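Local coordinates for acetyltransferase, GNAT family protein (Mycobacterium smegmatis, PDB 6C32), which binds acetyl-coenzyme A and probably transfers its acetyl group to the amino termini of proteins, as a RimJ-type GNAT acetyltransferase, at residues A[91-96]-A[110-115]; A[19-24]-A[124-129]; A[144-149]-A[182-187]. All coordinates share one frame; numbering follows the deposited sequence.

Contact 1: residues A[91-96]-A[110-115]. With ACO (acetyl coenzyme *a), chain B.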
# COMPACT_ATOMS: atom_id res chain seq x y z
N VAL A 91 3.10 -9.97 5.79
CA VAL A 91 2.27 -10.55 4.73
C VAL A 91 2.15 -9.65 3.51
O VAL A 91 1.43 -10.00 2.58
CB VAL A 91 0.86 -10.94 5.22
CG1 VAL A 91 0.94 -11.96 6.34
CG2 VAL A 91 0.08 -9.69 5.64
N GLY A 92 2.82 -8.51 3.49
CA GLY A 92 2.71 -7.60 2.37
C GLY A 92 3.24 -6.24 2.75
O GLY A 92 3.84 -6.06 3.82
N GLN A 93 3.01 -5.28 1.85
CA GLN A 93 3.47 -3.91 2.05
C GLN A 93 2.37 -2.93 1.68
O GLN A 93 1.51 -3.21 0.84
CB GLN A 93 4.72 -3.58 1.21
CG GLN A 93 5.95 -4.36 1.61
CD GLN A 93 7.10 -4.10 0.68
OE1 GLN A 93 7.47 -4.97 -0.12
NE2 GLN A 93 7.68 -2.91 0.75
N LEU A 94 2.42 -1.78 2.34
CA LEU A 94 1.57 -0.63 2.07
C LEU A 94 2.51 0.56 1.99
O LEU A 94 3.18 0.88 2.98
CB LEU A 94 0.53 -0.45 3.18
CG LEU A 94 -0.60 0.62 3.20
CD1 LEU A 94 -0.06 2.08 3.23
CD2 LEU A 94 -1.68 0.45 2.16
N THR A 95 2.59 1.19 0.83
CA THR A 95 3.54 2.27 0.60
C THR A 95 2.79 3.55 0.25
O THR A 95 1.96 3.55 -0.67
CB THR A 95 4.53 1.93 -0.52
OG1 THR A 95 5.17 0.68 -0.26
CG2 THR A 95 5.59 3.03 -0.64
N ILE A 96 3.06 4.61 1.00
CA ILE A 96 2.63 5.96 0.65
C ILE A 96 3.82 6.65 -0.01
O ILE A 96 4.93 6.66 0.55
CB ILE A 96 2.14 6.71 1.90
CG1 ILE A 96 0.94 5.96 2.49
CG2 ILE A 96 1.75 8.14 1.56
CD1 ILE A 96 1.01 5.81 3.97
N GLY A 110 -0.04 2.59 -2.47
CA GLY A 110 0.01 1.31 -3.16
C GLY A 110 0.16 0.19 -2.16
O GLY A 110 0.52 0.42 -1.01
N TYR A 111 -0.12 -1.04 -2.60
CA TYR A 111 -0.12 -2.17 -1.66
C TYR A 111 -0.03 -3.48 -2.42
O TYR A 111 -0.31 -3.56 -3.62
CB TYR A 111 -1.39 -2.17 -0.79
CG TYR A 111 -2.62 -1.90 -1.63
CD1 TYR A 111 -3.24 -2.92 -2.36
CD2 TYR A 111 -3.13 -0.61 -1.75
CE1 TYR A 111 -4.36 -2.64 -3.17
CE2 TYR A 111 -4.24 -0.33 -2.53
CZ TYR A 111 -4.85 -1.35 -3.24
OH TYR A 111 -5.93 -1.03 -4.03
N TRP A 112 0.34 -4.52 -1.68
CA TRP A 112 0.24 -5.89 -2.17
C TRP A 112 0.16 -6.81 -0.96
O TRP A 112 0.65 -6.48 0.13
CB TRP A 112 1.42 -6.26 -3.08
CG TRP A 112 2.74 -6.35 -2.35
CD1 TRP A 112 3.67 -5.35 -2.19
CD2 TRP A 112 3.30 -7.52 -1.72
NE1 TRP A 112 4.76 -5.82 -1.49
CE2 TRP A 112 4.56 -7.15 -1.19
CE3 TRP A 112 2.86 -8.84 -1.55
CZ2 TRP A 112 5.38 -8.05 -0.50
CZ3 TRP A 112 3.67 -9.73 -0.86
CH2 TRP A 112 4.91 -9.33 -0.34
N VAL A 113 -0.49 -7.96 -1.15
CA VAL A 113 -0.69 -8.95 -0.09
C VAL A 113 -0.32 -10.32 -0.66
O VAL A 113 -0.68 -10.64 -1.79
CB VAL A 113 -2.14 -8.94 0.43
CG1 VAL A 113 -2.39 -10.12 1.38
CG2 VAL A 113 -2.48 -7.62 1.15
N ALA A 114 0.40 -11.11 0.13
CA ALA A 114 0.76 -12.47 -0.26
C ALA A 114 -0.48 -13.24 -0.71
O ALA A 114 -1.50 -13.25 -0.02
CB ALA A 114 1.43 -13.18 0.92
N SER A 115 -0.38 -13.88 -1.89
CA SER A 115 -1.55 -14.48 -2.52
C SER A 115 -2.22 -15.51 -1.63
O SER A 115 -3.45 -15.64 -1.65
CB SER A 115 -1.16 -15.12 -3.86
OG SER A 115 -0.24 -16.18 -3.65
N1A ACO B . -13.13 -9.80 -9.64
C2A ACO B . -13.85 -9.12 -8.73
N3A ACO B . -13.55 -9.13 -7.42
C4A ACO B . -12.48 -9.85 -6.98
C5A ACO B . -11.71 -10.58 -7.87
C6A ACO B . -12.07 -10.52 -9.25
N6A ACO B . -11.27 -11.28 -10.25
N7A ACO B . -10.76 -11.17 -7.18
C8A ACO B . -10.91 -10.85 -5.91
N9A ACO B . -11.97 -10.06 -5.78
C1B ACO B . -12.50 -9.47 -4.54
C2B ACO B . -12.32 -10.17 -3.48
O2B ACO B . -13.34 -11.20 -3.27
C3B ACO B . -12.43 -9.02 -2.30
O3B ACO B . -13.79 -8.52 -2.24
P3B ACO B . -15.00 -9.23 -1.34
O7A ACO B . -15.40 -10.58 -1.95
O8A ACO B . -16.15 -8.22 -1.39
O9A ACO B . -14.56 -9.47 0.08
C4B ACO B . -11.70 -8.01 -2.76
O4B ACO B . -11.59 -8.21 -4.26
C5B ACO B . -10.24 -8.04 -2.18
O5B ACO B . -10.39 -7.32 -0.96
P1A ACO B . -9.36 -7.76 0.22
O1A ACO B . -9.35 -6.69 1.28
O2A ACO B . -9.74 -9.14 0.70
O3A ACO B . -7.95 -7.75 -0.57
P2A ACO B . -6.72 -8.83 -0.53
O4A ACO B . -6.19 -8.99 0.87
O5A ACO B . -7.27 -10.14 -1.15
O6A ACO B . -5.55 -8.20 -1.52
CBP ACO B . -4.71 -7.44 -3.66
CCP ACO B . -5.97 -7.78 -2.84
CDP ACO B . -5.15 -6.92 -5.03
CEP ACO B . -3.90 -6.33 -2.92
CAP ACO B . -3.87 -8.71 -3.79
OAP ACO B . -4.58 -9.69 -4.59
C9P ACO B . -2.55 -8.46 -4.44
O9P ACO B . -1.58 -8.15 -3.75
N8P ACO B . -2.44 -8.62 -5.89
C7P ACO B . -1.20 -8.44 -6.66
C6P ACO B . -0.57 -7.05 -6.45
C5P ACO B . -1.60 -5.93 -6.76
O5P ACO B . -2.44 -6.03 -7.67
N4P ACO B . -1.56 -4.73 -5.92
C3P ACO B . -2.52 -3.60 -6.18
C2P ACO B . -1.88 -2.83 -7.38
S1P ACO B . -2.77 -1.27 -7.60
C ACO B . -2.48 -0.33 -6.06
O ACO B . -1.64 -0.67 -5.28
CH3 ACO B . -3.35 0.94 -5.80
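Residues 91-96 and 110-115 pair as the two strands of an antiparallel beta hairpin at the centre of the GNAT sheet, and the second strand carries acetyl-CoA along its far edge. Gln93 faces Trp112 and Thr95 faces Gly110 as hydrogen-bonded pairs; Gly92-Val113 and Leu94-Tyr111 alternate with them as non-hydrogen-bonded pairs. Beyond them Ala114 N reaches Val91 O at 2.9 Å, an almost straight bond at 174°.

On the face of Gln93 and Trp112, the indole lies back across the neighbouring strand, its CG held between backbone N and carbonyl carbon (chi1 68°). Gly92 CA sits over the six-membered ring, 3.8 Å from its centroid, a CH-pi contact. At the indole edge NE1 donates to Gln93 OE1 over 3.2 Å; the acceptor lies in the ring plane, but the donor stands well above the amide plane, and the two planes are 77° apart.

On the opposite face Leu94 CD2 meets Tyr111 CB at 4.0 Å, while the phenol ring turns to the thioester, whose carbonyl O lies over the ring centre. That same O accepts from Tyr111 N at 3.1 Å. Tyr111 O accepts a hydrogen bond from acetyl-CoA N4P at 2.9 Å. Val113 N donates to acetyl-CoA O9P at 2.8 Å, so the pantetheine extends the sheet like a short strand.

Ser154 of helix 152-161 is hydrogen-bonded through OG to Tyr111 OH, and Arg36 of helix 29-38 makes a cation-pi contact with Trp112. Strand 80-86 flanks 91-96, where Val91 and Gly92 form a classic beta bulge opposite Ile84.

Contact 2: residues A[19-24]-A[124-129]. With ACO (acetyl coenzyme *a), chain B.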
# COMPACT_ATOMS: atom_id res chain seq x y z
N VAL A 19 -4.68 -7.15 11.66
CA VAL A 19 -3.87 -6.44 10.67
C VAL A 19 -3.33 -5.16 11.29
O VAL A 19 -4.08 -4.41 11.93
CB VAL A 19 -4.70 -6.11 9.41
CG1 VAL A 19 -3.86 -5.31 8.41
CG2 VAL A 19 -5.23 -7.39 8.76
N GLY A 20 -2.03 -4.91 11.09
CA GLY A 20 -1.44 -3.62 11.43
C GLY A 20 -0.35 -3.24 10.45
O GLY A 20 0.08 -4.05 9.62
N LEU A 21 0.11 -1.99 10.55
CA LEU A 21 1.19 -1.47 9.73
C LEU A 21 2.36 -1.07 10.61
O LEU A 21 2.17 -0.52 11.69
CB LEU A 21 0.75 -0.23 8.91
CG LEU A 21 -0.53 -0.37 8.08
CD1 LEU A 21 -0.83 0.92 7.31
CD2 LEU A 21 -0.43 -1.57 7.14
N ARG A 22 3.57 -1.30 10.12
CA ARG A 22 4.75 -0.83 10.84
C ARG A 22 5.89 -0.67 9.84
O ARG A 22 5.82 -1.22 8.73
CB ARG A 22 5.13 -1.79 11.99
CG ARG A 22 5.20 -3.26 11.61
CD ARG A 22 6.58 -3.59 11.11
NE ARG A 22 6.79 -5.02 10.90
CZ ARG A 22 7.75 -5.51 10.13
NH1 ARG A 22 8.57 -4.67 9.49
NH2 ARG A 22 7.89 -6.82 9.99
N PRO A 23 6.94 0.09 10.19
CA PRO A 23 7.99 0.39 9.21
C PRO A 23 8.72 -0.86 8.72
O PRO A 23 8.94 -1.82 9.47
CB PRO A 23 8.94 1.30 9.99
CG PRO A 23 8.08 1.94 11.03
CD PRO A 23 7.14 0.85 11.44
N VAL A 24 9.12 -0.81 7.44
CA VAL A 24 10.07 -1.77 6.89
C VAL A 24 11.31 -1.79 7.79
O VAL A 24 11.68 -0.77 8.38
CB VAL A 24 10.46 -1.43 5.43
CG1 VAL A 24 9.31 -1.74 4.45
CG2 VAL A 24 10.89 0.03 5.32
N THR A 124 -7.82 -4.33 2.19
CA THR A 124 -8.82 -3.31 2.49
C THR A 124 -8.55 -2.66 3.84
O THR A 124 -8.58 -1.43 3.96
CB THR A 124 -10.22 -3.93 2.45
OG1 THR A 124 -10.51 -4.36 1.11
CG2 THR A 124 -11.24 -2.90 2.86
N ALA A 125 -8.25 -3.48 4.86
CA ALA A 125 -7.93 -2.95 6.18
C ALA A 125 -6.63 -2.16 6.16
O ALA A 125 -6.55 -1.09 6.77
CB ALA A 125 -7.82 -4.08 7.21
N ALA A 126 -5.60 -2.69 5.49
CA ALA A 126 -4.33 -1.97 5.36
C ALA A 126 -4.54 -0.59 4.73
O ALA A 126 -3.98 0.42 5.20
CB ALA A 126 -3.34 -2.79 4.52
N LEU A 127 -5.32 -0.53 3.65
CA LEU A 127 -5.59 0.72 2.95
C LEU A 127 -6.39 1.69 3.82
O LEU A 127 -6.12 2.90 3.84
CB LEU A 127 -6.36 0.42 1.66
CG LEU A 127 -6.78 1.66 0.85
CD1 LEU A 127 -5.52 2.42 0.36
CD2 LEU A 127 -7.66 1.24 -0.34
N ALA A 128 -7.41 1.18 4.52
CA ALA A 128 -8.21 2.03 5.39
C ALA A 128 -7.34 2.66 6.47
O ALA A 128 -7.39 3.88 6.70
CB ALA A 128 -9.36 1.23 6.01
N MET A 129 -6.52 1.85 7.14
CA MET A 129 -5.73 2.44 8.22
C MET A 129 -4.59 3.28 7.68
O MET A 129 -4.22 4.28 8.32
CB MET A 129 -5.25 1.35 9.20
CG MET A 129 -4.25 0.32 8.72
SD MET A 129 -4.07 -0.95 10.05
CE MET A 129 -5.26 -2.19 9.57
N1A ACO B . -13.13 -9.80 -9.64
C2A ACO B . -13.85 -9.12 -8.73
N3A ACO B . -13.55 -9.13 -7.42
C4A ACO B . -12.48 -9.85 -6.98
C5A ACO B . -11.71 -10.58 -7.87
C6A ACO B . -12.07 -10.52 -9.25
N6A ACO B . -11.27 -11.28 -10.25
N7A ACO B . -10.76 -11.17 -7.18
C8A ACO B . -10.91 -10.85 -5.91
N9A ACO B . -11.97 -10.06 -5.78
C1B ACO B . -12.50 -9.47 -4.54
C2B ACO B . -12.32 -10.17 -3.48
O2B ACO B . -13.34 -11.20 -3.27
C3B ACO B . -12.43 -9.02 -2.30
O3B ACO B . -13.79 -8.52 -2.24
P3B ACO B . -15.00 -9.23 -1.34
O7A ACO B . -15.40 -10.58 -1.95
O8A ACO B . -16.15 -8.22 -1.39
O9A ACO B . -14.56 -9.47 0.08
C4B ACO B . -11.70 -8.01 -2.76
O4B ACO B . -11.59 -8.21 -4.26
C5B ACO B . -10.24 -8.04 -2.18
O5B ACO B . -10.39 -7.32 -0.96
P1A ACO B . -9.36 -7.76 0.22
O1A ACO B . -9.35 -6.69 1.28
O2A ACO B . -9.74 -9.14 0.70
O3A ACO B . -7.95 -7.75 -0.57
P2A ACO B . -6.72 -8.83 -0.53
O4A ACO B . -6.19 -8.99 0.87
O5A ACO B . -7.27 -10.14 -1.15
O6A ACO B . -5.55 -8.20 -1.52
CBP ACO B . -4.71 -7.44 -3.66
CCP ACO B . -5.97 -7.78 -2.84
CDP ACO B . -5.15 -6.92 -5.03
CEP ACO B . -3.90 -6.33 -2.92
CAP ACO B . -3.87 -8.71 -3.79
OAP ACO B . -4.58 -9.69 -4.59
C9P ACO B . -2.55 -8.46 -4.44
O9P ACO B . -1.58 -8.15 -3.75
N8P ACO B . -2.44 -8.62 -5.89
C7P ACO B . -1.20 -8.44 -6.66
C6P ACO B . -0.57 -7.05 -6.45
C5P ACO B . -1.60 -5.93 -6.76
O5P ACO B . -2.44 -6.03 -7.67
N4P ACO B . -1.56 -4.73 -5.92
C3P ACO B . -2.52 -3.60 -6.18
C2P ACO B . -1.88 -2.83 -7.38
S1P ACO B . -2.77 -1.27 -7.60
C ACO B . -2.48 -0.33 -6.06
O ACO B . -1.64 -0.67 -5.28
CH3 ACO B . -3.35 0.94 -5.80
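Val19, Leu21 and Met129 pack helix 122-135 of the GNAT fold against strand 17-23, a helix-on-sheet contact whose short axes approach to 8.3 Å at an angle of 50°. Apolar packing carries it. Leu21 puts CD1 against Met129 CG at 3.7 Å and its other methyl, CD2, against Ala126 CB at 4.1 Å, so the isobutyl group bridges two positions on successive turns. Val19 CG1 meets Ala125 CB at 4.3 Å, and the small side chains of Ala125 and Ala126 allow the close approach. Strands 9-14 and 80-86 enlarge this apolar layer, with Leu12 on Met129 and Ile84 on Ala126.

The polar interactions are with the cofactor. Thr124, at the cofactor end of the helix, gives both its backbone N and OG1 to O1A of the acetyl-CoA diphosphate, OG1 at 2.6 Å; OG1 is also hydrogen-bonded to His160 ND1. The nearby helix N terminus probably helps to stabilise the negative charge.

Back at the strand, the thioether of Met129 bends at its last torsion (chi3 93°), laying SD 4.0 Å from Gly20 CA and bringing CE against both Val19 O and Val19 CG1, 3.6 Å from the latter.

Contact 3: residues A[144-149]-A[182-187]. With ACO (acetyl coenzyme *a), chain B.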
# COMPACT_ATOMS: atom_id res chain seq x y z
N GLU A 144 -4.18 9.62 -3.67
CA GLU A 144 -4.56 9.06 -4.96
C GLU A 144 -3.94 7.67 -5.11
O GLU A 144 -3.04 7.28 -4.36
CB GLU A 144 -4.11 9.97 -6.11
CG GLU A 144 -2.58 10.05 -6.27
CD GLU A 144 -2.15 11.03 -7.35
OE1 GLU A 144 -1.01 10.90 -7.84
OE2 GLU A 144 -2.93 11.94 -7.71
N ALA A 145 -4.44 6.93 -6.09
CA ALA A 145 -3.85 5.64 -6.43
C ALA A 145 -4.02 5.45 -7.93
O ALA A 145 -4.93 6.01 -8.54
CB ALA A 145 -4.50 4.48 -5.66
N THR A 146 -3.11 4.69 -8.53
CA THR A 146 -3.24 4.29 -9.93
C THR A 146 -3.36 2.78 -10.00
O THR A 146 -2.70 2.06 -9.25
CB THR A 146 -2.06 4.77 -10.78
OG1 THR A 146 -0.83 4.32 -10.19
CG2 THR A 146 -2.06 6.30 -10.88
N VAL A 147 -4.22 2.31 -10.90
CA VAL A 147 -4.56 0.89 -10.96
C VAL A 147 -5.02 0.55 -12.37
O VAL A 147 -5.81 1.28 -12.98
CB VAL A 147 -5.63 0.54 -9.91
CG1 VAL A 147 -6.89 1.39 -10.10
CG2 VAL A 147 -5.95 -0.97 -9.93
N ARG A 148 -4.50 -0.55 -12.91
CA ARG A 148 -4.91 -0.95 -14.25
C ARG A 148 -6.40 -1.27 -14.25
O ARG A 148 -6.91 -1.89 -13.30
CB ARG A 148 -4.11 -2.17 -14.72
CG ARG A 148 -2.61 -1.88 -14.92
CD ARG A 148 -1.89 -3.12 -15.43
NE ARG A 148 -2.41 -3.61 -16.70
CZ ARG A 148 -2.06 -4.77 -17.25
NH1 ARG A 148 -1.20 -5.57 -16.63
NH2 ARG A 148 -2.58 -5.15 -18.41
N PRO A 149 -7.14 -0.84 -15.28
CA PRO A 149 -8.56 -1.21 -15.37
C PRO A 149 -8.79 -2.70 -15.24
O PRO A 149 -9.81 -3.11 -14.67
CB PRO A 149 -8.98 -0.70 -16.76
CG PRO A 149 -8.02 0.40 -17.06
CD PRO A 149 -6.71 -0.03 -16.43
N HIS A 182 -3.57 3.26 -16.79
CA HIS A 182 -3.95 3.11 -15.39
C HIS A 182 -5.07 4.09 -15.09
O HIS A 182 -4.99 5.25 -15.49
CB HIS A 182 -2.78 3.38 -14.43
CG HIS A 182 -1.79 2.26 -14.34
ND1 HIS A 182 -1.02 1.87 -15.42
CD2 HIS A 182 -1.45 1.45 -13.31
CE1 HIS A 182 -0.24 0.87 -15.05
NE2 HIS A 182 -0.47 0.61 -13.77
N LEU A 183 -6.10 3.61 -14.40
CA LEU A 183 -7.08 4.52 -13.84
C LEU A 183 -6.43 5.33 -12.72
O LEU A 183 -5.53 4.85 -12.03
CB LEU A 183 -8.27 3.74 -13.29
CG LEU A 183 -9.20 3.12 -14.33
CD1 LEU A 183 -10.01 2.00 -13.68
CD2 LEU A 183 -10.11 4.20 -14.88
N LEU A 184 -6.88 6.57 -12.55
CA LEU A 184 -6.49 7.41 -11.43
C LEU A 184 -7.70 7.55 -10.53
O LEU A 184 -8.77 7.99 -10.98
CB LEU A 184 -6.01 8.78 -11.91
CG LEU A 184 -5.66 9.73 -10.77
CD1 LEU A 184 -4.38 9.23 -10.05
CD2 LEU A 184 -5.51 11.18 -11.27
N VAL A 185 -7.56 7.14 -9.27
CA VAL A 185 -8.62 7.26 -8.28
C VAL A 185 -8.10 8.11 -7.13
O VAL A 185 -6.89 8.21 -6.90
CB VAL A 185 -9.13 5.89 -7.78
CG1 VAL A 185 -9.66 5.04 -8.94
CG2 VAL A 185 -8.04 5.14 -7.02
N ALA A 186 -9.02 8.74 -6.41
CA ALA A 186 -8.60 9.65 -5.34
C ALA A 186 -9.67 9.77 -4.27
O ALA A 186 -10.84 9.46 -4.51
CB ALA A 186 -8.26 11.04 -5.89
N ILE A 187 -9.25 10.26 -3.10
CA ILE A 187 -10.14 10.57 -1.99
C ILE A 187 -9.50 11.69 -1.19
O ILE A 187 -8.27 11.80 -1.12
CB ILE A 187 -10.41 9.30 -1.14
CG1 ILE A 187 -11.69 9.45 -0.30
CG2 ILE A 187 -9.20 8.96 -0.28
CD1 ILE A 187 -12.09 8.15 0.41
N1A ACO B . -13.13 -9.80 -9.64
C2A ACO B . -13.85 -9.12 -8.73
N3A ACO B . -13.55 -9.13 -7.42
C4A ACO B . -12.48 -9.85 -6.98
C5A ACO B . -11.71 -10.58 -7.87
C6A ACO B . -12.07 -10.52 -9.25
N6A ACO B . -11.27 -11.28 -10.25
N7A ACO B . -10.76 -11.17 -7.18
C8A ACO B . -10.91 -10.85 -5.91
N9A ACO B . -11.97 -10.06 -5.78
C1B ACO B . -12.50 -9.47 -4.54
C2B ACO B . -12.32 -10.17 -3.48
O2B ACO B . -13.34 -11.20 -3.27
C3B ACO B . -12.43 -9.02 -2.30
O3B ACO B . -13.79 -8.52 -2.24
P3B ACO B . -15.00 -9.23 -1.34
O7A ACO B . -15.40 -10.58 -1.95
O8A ACO B . -16.15 -8.22 -1.39
O9A ACO B . -14.56 -9.47 0.08
C4B ACO B . -11.70 -8.01 -2.76
O4B ACO B . -11.59 -8.21 -4.26
C5B ACO B . -10.24 -8.04 -2.18
O5B ACO B . -10.39 -7.32 -0.96
P1A ACO B . -9.36 -7.76 0.22
O1A ACO B . -9.35 -6.69 1.28
O2A ACO B . -9.74 -9.14 0.70
O3A ACO B . -7.95 -7.75 -0.57
P2A ACO B . -6.72 -8.83 -0.53
O4A ACO B . -6.19 -8.99 0.87
O5A ACO B . -7.27 -10.14 -1.15
O6A ACO B . -5.55 -8.20 -1.52
CBP ACO B . -4.71 -7.44 -3.66
CCP ACO B . -5.97 -7.78 -2.84
CDP ACO B . -5.15 -6.92 -5.03
CEP ACO B . -3.90 -6.33 -2.92
CAP ACO B . -3.87 -8.71 -3.79
OAP ACO B . -4.58 -9.69 -4.59
C9P ACO B . -2.55 -8.46 -4.44
O9P ACO B . -1.58 -8.15 -3.75
N8P ACO B . -2.44 -8.62 -5.89
C7P ACO B . -1.20 -8.44 -6.66
C6P ACO B . -0.57 -7.05 -6.45
C5P ACO B . -1.60 -5.93 -6.76
O5P ACO B . -2.44 -6.03 -7.67
N4P ACO B . -1.56 -4.73 -5.92
C3P ACO B . -2.52 -3.60 -6.18
C2P ACO B . -1.88 -2.83 -7.38
S1P ACO B . -2.77 -1.27 -7.60
C ACO B . -2.48 -0.33 -6.06
O ACO B . -1.64 -0.67 -5.28
CH3 ACO B . -3.35 0.94 -5.80
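Ala145 and Val147 pair with Val185 and Leu183 where strand 142-147 runs antiparallel to strand 178-188, and the tight part of the contact lies along this backbone seam. Two pairs of bonds close it: Val185 N donates to Ala145 O in an almost straight N-H...O bond (177°), with Ala145 N returning to Val185 O, and Leu183 N reaches Val147 O at 2.7 Å, with Val147 N returning to Leu183 O. On the face of Ala145, Val147, Leu183 and Val185, Ala145 CB touches Val185 CG2 at 3.8 Å and Val147 CG1 touches Leu183 CB at 4.2 Å. Helix 152-161 covers part of the layer through Leu158.

The face of Glu144, Thr146 and Leu184 is more solvent-accessible: all three residues are partly exposed. Leu184 CD1 lies 3.8 Å from Thr146 CG2 and also approaches the aliphatic and carboxylate parts of Glu144, whose OE2 forms a salt bridge with Arg142.

Past the last strand pair, His182 and Arg148 meet side chain to side chain. The arginine methylene CG sits over one imidazole face, 3.7 Å from the ring centroid and displaced toward the rim, in a CH-pi contact. With CG of His182 beside its own backbone N (chi1 -77°), the ring swings under that methylene; ND1 is bonded to Arg180 O. Nearby, Pro149 CG rests 4.0 Å from Leu183 CG.

Facing acetyl-CoA, Ala145 CB is 3.7 Å from the acetyl CH3 and Val147 CG2 is 4.0 Å from S1P. Strand 142-147 thus lines the thioester end of the cofactor site, with strand 178-188 paired along one edge, in the second half of the mixed GNAT sheet.

In the fold
All three contacts share one mixed sheet and all touch acetyl-CoA, contacts 1 and 3 both at its thioester end. Contacts 1 and 2 are buried and meet directly: Leu94 CD2 packs on Ala126 O, and Leu94 CG on Leu21 CD1, so the hairpin and the helix that follows it share one apolar core. Contact 3, about 16 Å from contact 1 between centres, is only partly buried and does not touch the others. Contacts 1 and 3 are strand pairings built on backbone hydrogen bonds, whereas contact 2 joins helix to strand by side-chain packing. Segment 110-115 follows the pantetheine as far as the acetyl carbonyl, 144-149 approaches methyl and sulfur, and 124-129 binds the diphosphate.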